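Local atomic coordinates of mannan endo-1,6-alpha-mannosidase (Chaetomium thermophilum, PDB entry 6RY0), a protein that probably hydrolyses alpha-1,6-mannosidic linkages or transfers GPI-anchored glycoproteins into the fungal cell wall, and binds calcium. Residues W240-G245 / Y262-L267; R257-Y262 / F305-E310; T322-V327 / A392-A397. All coordinates share one frame; numbering follows the deposited sequence.

Contact 1 (W240-G245 / Y262-L267); sequences WAVYDG and YNAALL
In the (alpha/alpha)6 fold of glycosyl hydrolase family 76, the loop V242 to D244 lies against N263, A264 and L267 near the start of helix 261-278. Apolar packing and a layer of water join the two sides. No direct hydrogen bond runs between them.

V242 carries the apolar half. Its two methyls meet different residues of the helix. CG1 stands anti to the backbone N (chi1 180°) and reaches between N263 and L267. It lies 3.8 Å from L267 CD1. V242 CG2 covers the small side chain of A264, with 3.8 Å to A264 CB. A264 also touches I294 of helix 281-298.

The polar half is solvated but ordered. N263 ND2 is 3.5 Å from D244 OD1, and the amide and carboxylate planes are turned 50° apart. Water fills the role of linker instead. Water 2 donates to V242 O at 2.9 Å and accepts from N263 ND2 at 3.0 Å. Water 3 takes the same amide: it accepts from N263 ND2 and donates to D244 O. The ND2 group is therefore pinned by two waters, both bound to the loop backbone. Water 1 donates to V242 O at 2.7 Å and is met weakly by A264 N in the first turn of the helix.

D244 divides its carboxylate between two regions. OD2 is bonded to Y193 OH of strand 193-195, which fixes the group from outside the contact. The other oxygen, D244 OD1, accepts from water 4 at 2.7 Å, and that same water is 3.1 Å from Y262 OH.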
# COMPACT_ATOMS: atom_id res chain seq x y z
N TRP A 240 -16.65 -5.48 12.39
CA TRP A 240 -15.38 -4.89 12.02
C TRP A 240 -14.92 -5.28 10.62
O TRP A 240 -13.76 -5.07 10.27
CB TRP A 240 -14.30 -5.09 13.09
CG TRP A 240 -14.60 -4.22 14.28
CD1 TRP A 240 -15.63 -4.34 15.18
CD2 TRP A 240 -13.94 -3.01 14.64
NE1 TRP A 240 -15.62 -3.30 16.07
CE2 TRP A 240 -14.59 -2.48 15.77
CE3 TRP A 240 -12.85 -2.32 14.12
CZ2 TRP A 240 -14.17 -1.30 16.39
CZ3 TRP A 240 -12.45 -1.15 14.74
CH2 TRP A 240 -13.11 -0.67 15.86
N ALA A 241 -15.84 -5.77 9.79
CA ALA A 241 -15.65 -5.73 8.36
C ALA A 241 -15.42 -4.29 7.91
O ALA A 241 -15.90 -3.35 8.54
CB ALA A 241 -16.88 -6.27 7.65
N VAL A 242 -14.71 -4.14 6.80
CA VAL A 242 -14.38 -2.82 6.27
C VAL A 242 -14.85 -2.73 4.83
O VAL A 242 -14.33 -3.41 3.92
CB VAL A 242 -12.88 -2.52 6.41
CG1 VAL A 242 -12.57 -1.13 5.84
CG2 VAL A 242 -12.45 -2.61 7.88
N TYR A 243 -15.90 -1.94 4.64
CA TYR A 243 -16.58 -1.79 3.37
C TYR A 243 -15.87 -0.75 2.48
O TYR A 243 -14.87 -0.17 2.86
CB TYR A 243 -18.03 -1.39 3.65
CG TYR A 243 -18.74 -2.38 4.57
CD1 TYR A 243 -18.74 -3.73 4.29
CD2 TYR A 243 -19.39 -1.93 5.71
CE1 TYR A 243 -19.38 -4.62 5.13
CE2 TYR A 243 -20.02 -2.81 6.55
CZ TYR A 243 -20.01 -4.18 6.26
OH TYR A 243 -20.64 -5.11 7.07
N ASP A 244 -16.39 -0.58 1.29
CA ASP A 244 -15.65 0.15 0.26
C ASP A 244 -15.90 1.66 0.24
O ASP A 244 -14.97 2.41 -0.03
CB ASP A 244 -15.94 -0.43 -1.13
CG ASP A 244 -14.93 0.04 -2.14
OD1 ASP A 244 -13.76 -0.44 -2.01
OD2 ASP A 244 -15.23 0.89 -3.01
N GLY A 245 -17.11 2.12 0.49
CA GLY A 245 -17.40 3.55 0.40
C GLY A 245 -18.87 3.84 0.24
O GLY A 245 -19.69 2.92 0.33
N TYR A 262 -7.18 -5.00 1.08
CA TYR A 262 -6.26 -3.91 1.41
C TYR A 262 -6.91 -2.83 2.26
O TYR A 262 -6.19 -2.09 2.91
CB TYR A 262 -5.58 -3.33 0.16
CG TYR A 262 -6.37 -2.37 -0.73
CD1 TYR A 262 -7.75 -2.47 -0.91
CD2 TYR A 262 -5.71 -1.36 -1.40
CE1 TYR A 262 -8.45 -1.61 -1.74
CE2 TYR A 262 -6.42 -0.51 -2.25
CZ TYR A 262 -7.80 -0.62 -2.40
OH TYR A 262 -8.51 0.24 -3.20
N ASN A 263 -8.22 -2.69 2.22
CA ASN A 263 -8.88 -1.69 3.05
C ASN A 263 -8.79 -2.04 4.52
O ASN A 263 -8.29 -1.26 5.35
CB ASN A 263 -10.34 -1.49 2.62
CG ASN A 263 -10.50 -0.50 1.51
OD1 ASN A 263 -9.72 0.45 1.41
ND2 ASN A 263 -11.54 -0.67 0.70
N ALA A 264 -9.21 -3.24 4.89
CA ALA A 264 -9.09 -3.66 6.28
C ALA A 264 -7.63 -3.71 6.70
O ALA A 264 -7.28 -3.31 7.81
CB ALA A 264 -9.78 -5.00 6.52
N ALA A 265 -6.75 -4.23 5.84
CA ALA A 265 -5.36 -4.37 6.23
C ALA A 265 -4.69 -3.00 6.43
O ALA A 265 -3.85 -2.87 7.32
CB ALA A 265 -4.57 -5.20 5.22
N LEU A 266 -5.03 -2.00 5.62
CA LEU A 266 -4.42 -0.70 5.79
C LEU A 266 -4.89 -0.06 7.09
O LEU A 266 -4.12 0.59 7.78
CB LEU A 266 -4.72 0.20 4.57
CG LEU A 266 -3.94 1.52 4.55
CD1 LEU A 266 -2.46 1.32 4.79
CD2 LEU A 266 -4.16 2.18 3.22
N LEU A 267 -6.17 -0.21 7.43
CA LEU A 267 -6.64 0.29 8.71
C LEU A 267 -5.96 -0.43 9.87
O LEU A 267 -5.62 0.21 10.87
CB LEU A 267 -8.15 0.20 8.82
CG LEU A 267 -8.93 1.09 7.84
CD1 LEU A 267 -10.41 0.98 8.12
CD2 LEU A 267 -8.48 2.52 7.89
O HOH W 1 -11.98 -4.83 3.80
O HOH W 2 -13.63 -2.80 1.22
O HOH W 3 -12.28 2.00 -0.74
O HOH W 4 -11.63 0.57 -3.23

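Contact 2 (R257-Y262 / F305-E310); sequences RAQFSY and FEIPCE
E306 and P308 bury the most surface here, and they meet S261, F260 and Q259 at the start of helix 261-278. F260 is the N-cap residue of that helix and S261 opens its first turn.

E306 grips S261 with both carboxylate oxygens. OE2 accepts from S261 N at 2.8 Å, in a nearly straight bond of 169°. OE1 accepts from S261 OG at 2.7 Å. Each oxygen uses its syn lone pair, so the carboxylate forms a two-pronged clamp and cannot easily rotate. The E306 chain is bent at chi2 (57°), which turns the carboxylate back toward the helix end. The negative charge at this amino terminus would be expected to suit the helix dipole. E306 OE2 also lies at the edge of the F260 ring.

P308 covers a face of the same ring. Its CG stands 3.8 Å from the F260 ring centroid, 22° off the normal, as a CH-pi contact set toward the rim. P308 CB touches F260 CE1 at 3.6 Å.

Q259 contributes mainly its backbone. Q259 O is only 3.1 Å from P308 CG and is buried without a polar partner in the model. I307 CG1 lies against the same oxygen at 3.5 Å.

The loop shape presents these groups. E306 is the centre of an inverse gamma turn, and E306 O accepts from both C309 N and E310 N. The disulfide from C309 to C316 ties the loop down further along.

F298 of helix 281-298 packs on Q259, S261 and I307, while K300 of strand 299-300 touches I307. F323 of helix 323-337 also touches S261 and E306, so the loop is wedged beside the amino ends of helices 261-278 and 323-337.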
# COMPACT_ATOMS: atom_id res chain seq x y z
N ARG A 257 -20.75 -2.55 0.08
CA ARG A 257 -20.27 -3.48 1.08
C ARG A 257 -19.23 -4.47 0.56
O ARG A 257 -18.86 -5.41 1.26
CB ARG A 257 -21.41 -4.13 1.90
CG ARG A 257 -22.13 -3.11 2.86
CD ARG A 257 -23.22 -3.75 3.75
NE ARG A 257 -23.82 -2.75 4.66
CZ ARG A 257 -24.77 -1.89 4.31
NH1 ARG A 257 -25.25 -1.88 3.08
NH2 ARG A 257 -25.24 -1.01 5.20
N ALA A 258 -18.70 -4.24 -0.65
CA ALA A 258 -17.56 -5.03 -1.09
C ALA A 258 -16.42 -4.86 -0.09
O ALA A 258 -16.09 -3.75 0.31
CB ALA A 258 -17.09 -4.60 -2.47
N GLN A 259 -15.82 -5.98 0.26
CA GLN A 259 -14.72 -6.07 1.24
C GLN A 259 -13.42 -6.42 0.53
O GLN A 259 -13.13 -7.59 0.29
CB GLN A 259 -15.04 -7.10 2.30
CG GLN A 259 -16.20 -6.71 3.22
CD GLN A 259 -16.50 -7.81 4.21
OE1 GLN A 259 -15.63 -8.15 5.06
NE2 GLN A 259 -17.66 -8.36 4.15
N PHE A 260 -12.63 -5.39 0.21
CA PHE A 260 -11.33 -5.59 -0.40
C PHE A 260 -10.29 -5.71 0.69
O PHE A 260 -10.28 -4.93 1.67
CB PHE A 260 -11.00 -4.46 -1.37
CG PHE A 260 -11.88 -4.45 -2.58
CD1 PHE A 260 -11.67 -5.36 -3.59
CD2 PHE A 260 -12.95 -3.58 -2.69
CE1 PHE A 260 -12.49 -5.39 -4.69
CE2 PHE A 260 -13.78 -3.62 -3.79
CZ PHE A 260 -13.55 -4.52 -4.77
N SER A 261 -9.38 -6.66 0.53
CA SER A 261 -8.45 -7.00 1.59
C SER A 261 -7.61 -5.81 2.03
O SER A 261 -7.35 -5.63 3.23
CB SER A 261 -7.55 -8.13 1.11
OG SER A 261 -6.70 -7.74 0.06
N TYR A 262 -7.18 -5.00 1.08
CA TYR A 262 -6.26 -3.91 1.41
C TYR A 262 -6.91 -2.83 2.26
O TYR A 262 -6.19 -2.09 2.91
CB TYR A 262 -5.58 -3.33 0.16
CG TYR A 262 -6.37 -2.37 -0.73
CD1 TYR A 262 -7.75 -2.47 -0.91
CD2 TYR A 262 -5.71 -1.36 -1.40
CE1 TYR A 262 -8.45 -1.61 -1.74
CE2 TYR A 262 -6.42 -0.51 -2.25
CZ TYR A 262 -7.80 -0.62 -2.40
OH TYR A 262 -8.51 0.24 -3.20
N PHE A 305 -7.28 -14.40 0.40
CA PHE A 305 -8.26 -14.62 -0.66
C PHE A 305 -8.99 -13.30 -0.90
O PHE A 305 -9.55 -12.72 0.05
CB PHE A 305 -9.22 -15.73 -0.25
CG PHE A 305 -10.12 -16.20 -1.33
CD1 PHE A 305 -11.30 -15.58 -1.57
CD2 PHE A 305 -9.75 -17.27 -2.13
CE1 PHE A 305 -12.14 -16.07 -2.59
CE2 PHE A 305 -10.58 -17.76 -3.10
CZ PHE A 305 -11.74 -17.15 -3.35
N GLU A 306 -9.02 -12.86 -2.14
CA GLU A 306 -9.62 -11.55 -2.47
C GLU A 306 -11.12 -11.72 -2.67
O GLU A 306 -11.60 -11.90 -3.79
CB GLU A 306 -8.93 -10.92 -3.68
CG GLU A 306 -9.19 -9.44 -3.80
CD GLU A 306 -8.76 -8.69 -2.55
OE1 GLU A 306 -7.56 -8.85 -2.19
OE2 GLU A 306 -9.59 -8.00 -1.94
N ILE A 307 -11.86 -11.69 -1.55
CA ILE A 307 -13.26 -12.13 -1.56
C ILE A 307 -14.14 -11.47 -2.63
O ILE A 307 -15.01 -12.18 -3.11
CB ILE A 307 -13.90 -12.32 -0.15
CG1 ILE A 307 -13.83 -11.03 0.59
CG2 ILE A 307 -13.24 -13.46 0.65
CD1 ILE A 307 -14.18 -11.09 2.08
N PRO A 308 -13.98 -10.18 -3.00
CA PRO A 308 -14.93 -9.67 -3.99
C PRO A 308 -14.76 -10.20 -5.39
O PRO A 308 -15.67 -10.00 -6.19
CB PRO A 308 -14.69 -8.16 -3.97
CG PRO A 308 -14.05 -7.90 -2.62
CD PRO A 308 -13.16 -9.09 -2.44
N CYS A 309 -13.63 -10.81 -5.73
CA CYS A 309 -13.38 -11.19 -7.11
C CYS A 309 -12.76 -12.54 -7.33
O CYS A 309 -12.92 -13.08 -8.41
CB CYS A 309 -12.58 -10.09 -7.82
SG CYS A 309 -10.88 -9.85 -7.22
N GLU A 310 -12.05 -13.11 -6.37
CA GLU A 310 -11.23 -14.29 -6.63
C GLU A 310 -12.03 -15.58 -6.79
O GLU A 310 -11.50 -16.58 -7.24
CB GLU A 310 -10.18 -14.42 -5.52
CG GLU A 310 -9.16 -15.50 -5.75
CD GLU A 310 -7.99 -15.50 -4.78
OE1 GLU A 310 -7.72 -14.49 -4.10
OE2 GLU A 310 -7.30 -16.55 -4.74

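Contact 3 (T322-V327 / A392-A397); sequences TFKGYV and AMSVLA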
# COMPACT_ATOMS: atom_id res chain seq x y z
N THR A 322 -3.02 -6.84 -6.88
CA THR A 322 -1.93 -6.39 -6.02
C THR A 322 -2.27 -6.43 -4.54
O THR A 322 -1.38 -6.33 -3.70
CB THR A 322 -1.50 -4.96 -6.34
OG1 THR A 322 -2.49 -4.03 -5.90
CG2 THR A 322 -1.23 -4.76 -7.81
N PHE A 323 -3.55 -6.55 -4.19
CA PHE A 323 -3.92 -6.25 -2.80
C PHE A 323 -3.32 -7.23 -1.81
O PHE A 323 -2.87 -6.85 -0.73
CB PHE A 323 -5.44 -6.18 -2.62
CG PHE A 323 -6.16 -5.10 -3.38
CD1 PHE A 323 -5.49 -4.00 -3.96
CD2 PHE A 323 -7.54 -5.15 -3.49
CE1 PHE A 323 -6.20 -3.02 -4.65
CE2 PHE A 323 -8.23 -4.16 -4.16
CZ PHE A 323 -7.57 -3.11 -4.74
N LYS A 324 -3.33 -8.53 -2.16
CA LYS A 324 -2.88 -9.52 -1.19
C LYS A 324 -1.38 -9.35 -0.87
O LYS A 324 -0.95 -9.72 0.23
CB LYS A 324 -3.26 -10.94 -1.62
CG LYS A 324 -2.72 -11.36 -2.97
CD LYS A 324 -3.13 -12.78 -3.35
CE LYS A 324 -4.62 -13.00 -3.36
NZ LYS A 324 -5.01 -14.26 -4.04
N GLY A 325 -0.58 -8.80 -1.77
CA GLY A 325 0.79 -8.49 -1.43
C GLY A 325 0.91 -7.45 -0.34
O GLY A 325 1.75 -7.54 0.56
N TYR A 326 0.11 -6.38 -0.45
CA TYR A 326 0.06 -5.36 0.60
C TYR A 326 -0.38 -5.97 1.92
O TYR A 326 0.17 -5.65 2.98
CB TYR A 326 -0.89 -4.21 0.26
CG TYR A 326 -0.76 -3.70 -1.14
CD1 TYR A 326 0.45 -3.70 -1.82
CD2 TYR A 326 -1.86 -3.22 -1.81
CE1 TYR A 326 0.55 -3.27 -3.12
CE2 TYR A 326 -1.77 -2.76 -3.12
CZ TYR A 326 -0.57 -2.80 -3.77
OH TYR A 326 -0.44 -2.41 -5.09
N VAL A 327 -1.37 -6.85 1.89
CA VAL A 327 -1.85 -7.51 3.10
C VAL A 327 -0.67 -8.18 3.81
O VAL A 327 -0.46 -8.01 5.01
CB VAL A 327 -2.98 -8.51 2.79
CG1 VAL A 327 -3.33 -9.30 4.02
CG2 VAL A 327 -4.18 -7.80 2.22
N ALA A 392 3.02 -11.15 -9.66
CA ALA A 392 4.44 -11.23 -9.36
C ALA A 392 4.79 -10.36 -8.16
O ALA A 392 5.57 -10.75 -7.29
CB ALA A 392 5.24 -10.84 -10.58
N MET A 393 4.22 -9.16 -8.11
CA MET A 393 4.48 -8.24 -7.00
C MET A 393 3.96 -8.83 -5.68
O MET A 393 4.61 -8.73 -4.64
CB MET A 393 3.79 -6.90 -7.29
CG MET A 393 4.25 -5.76 -6.36
SD MET A 393 3.30 -4.23 -6.50
CE MET A 393 3.38 -3.94 -8.25
N SER A 394 2.77 -9.44 -5.74
CA SER A 394 2.18 -10.01 -4.56
C SER A 394 2.96 -11.19 -4.01
O SER A 394 3.10 -11.30 -2.79
CB SER A 394 0.71 -10.36 -4.81
OG SER A 394 -0.05 -9.18 -4.94
N VAL A 395 3.47 -12.07 -4.88
CA VAL A 395 4.27 -13.17 -4.37
C VAL A 395 5.60 -12.67 -3.83
O VAL A 395 6.06 -13.13 -2.78
CB VAL A 395 4.47 -14.28 -5.42
CG1 VAL A 395 5.30 -15.41 -4.83
CG2 VAL A 395 3.11 -14.79 -5.89
N LEU A 396 6.23 -11.72 -4.52
CA LEU A 396 7.46 -11.11 -4.01
C LEU A 396 7.24 -10.56 -2.59
O LEU A 396 8.06 -10.78 -1.69
CB LEU A 396 7.94 -10.02 -4.95
CG LEU A 396 9.12 -9.16 -4.45
CD1 LEU A 396 10.34 -10.00 -4.21
CD2 LEU A 396 9.41 -8.07 -5.48
N ALA A 397 6.14 -9.83 -2.40
CA ALA A 397 5.81 -9.27 -1.11
C ALA A 397 5.63 -10.34 -0.04
O ALA A 397 6.15 -10.24 1.06
CB ALA A 397 4.53 -8.44 -1.25
O HOH W 5 1.33 -6.51 -4.22
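Helices 323-327 and 392-397 run almost parallel, at 14°, with their axes 7.6 Å apart, and G325 CA comes within 3.7 Å of S394 CA. This is very close for two helices. It is possible because G325 has no side chain on the face turned to S394 and A397.

S394 is the central residue. Its OG stands anti to the carbonyl carbon (chi1 -70°), which turns it to the amino end of helix 323-337. There S394 OG accepts from G325 N at 3.2 Å, but the angle of 131° makes this a weak bond. The strongest partner of S394 OG is L321 O, just before the segment. The single hydroxyl proton must be shared, or alternate, between L321 O and G390 O. Water 5 adds a bridge: it donates to T322 O at 2.8 Å and lies 3.1 Å from S394 OG. The buried hydroxyl thus has several polar neighbours.

A397 follows one turn on. Its CB touches G325 O at 3.4 Å, so a methyl meets the G325 carbonyl.

K324 passes beside S394 with its CG and then leads away. Its NZ forms a salt bridge with E310 and a hydrogen bond to F371 O.

T322 and Y326 hold each other within their own segment. Y326 OH donates to T322 OG1 at 2.7 Å, and T322 O lies over the centre of the tyrosine ring. M393 SD approaches that ring obliquely. W77 of helix 76-93 touches both T322 and Y326. The side chain of T322 is about 13 Å from the bound calcium ion.

Parallel helices packed side by side, with small residues where they meet, are consistent with neighbouring inner helices of an (alpha/alpha)6 barrel.

In the fold
Contacts 1 and 2 lie 9 Å apart between centres, share Y262 and both use helix 261-278. Their segments alternate along the chain: loop 240-245, then 257-262 and 262-267, then loop 305-310. Contact 3 comes later, in series, with its centre 17 Å from contact 1 and 14 Å from contact 2. Helix 323-337 connects it to the others. The rings of Y262 and F323 stack, and the salt bridge of E310 and K324 joins contact 2 to contact 3. Together the three tie helices 261-278, 323-337 and 389-401, which are not consecutive in the chain, to one another and to their loops within one family 76 domain.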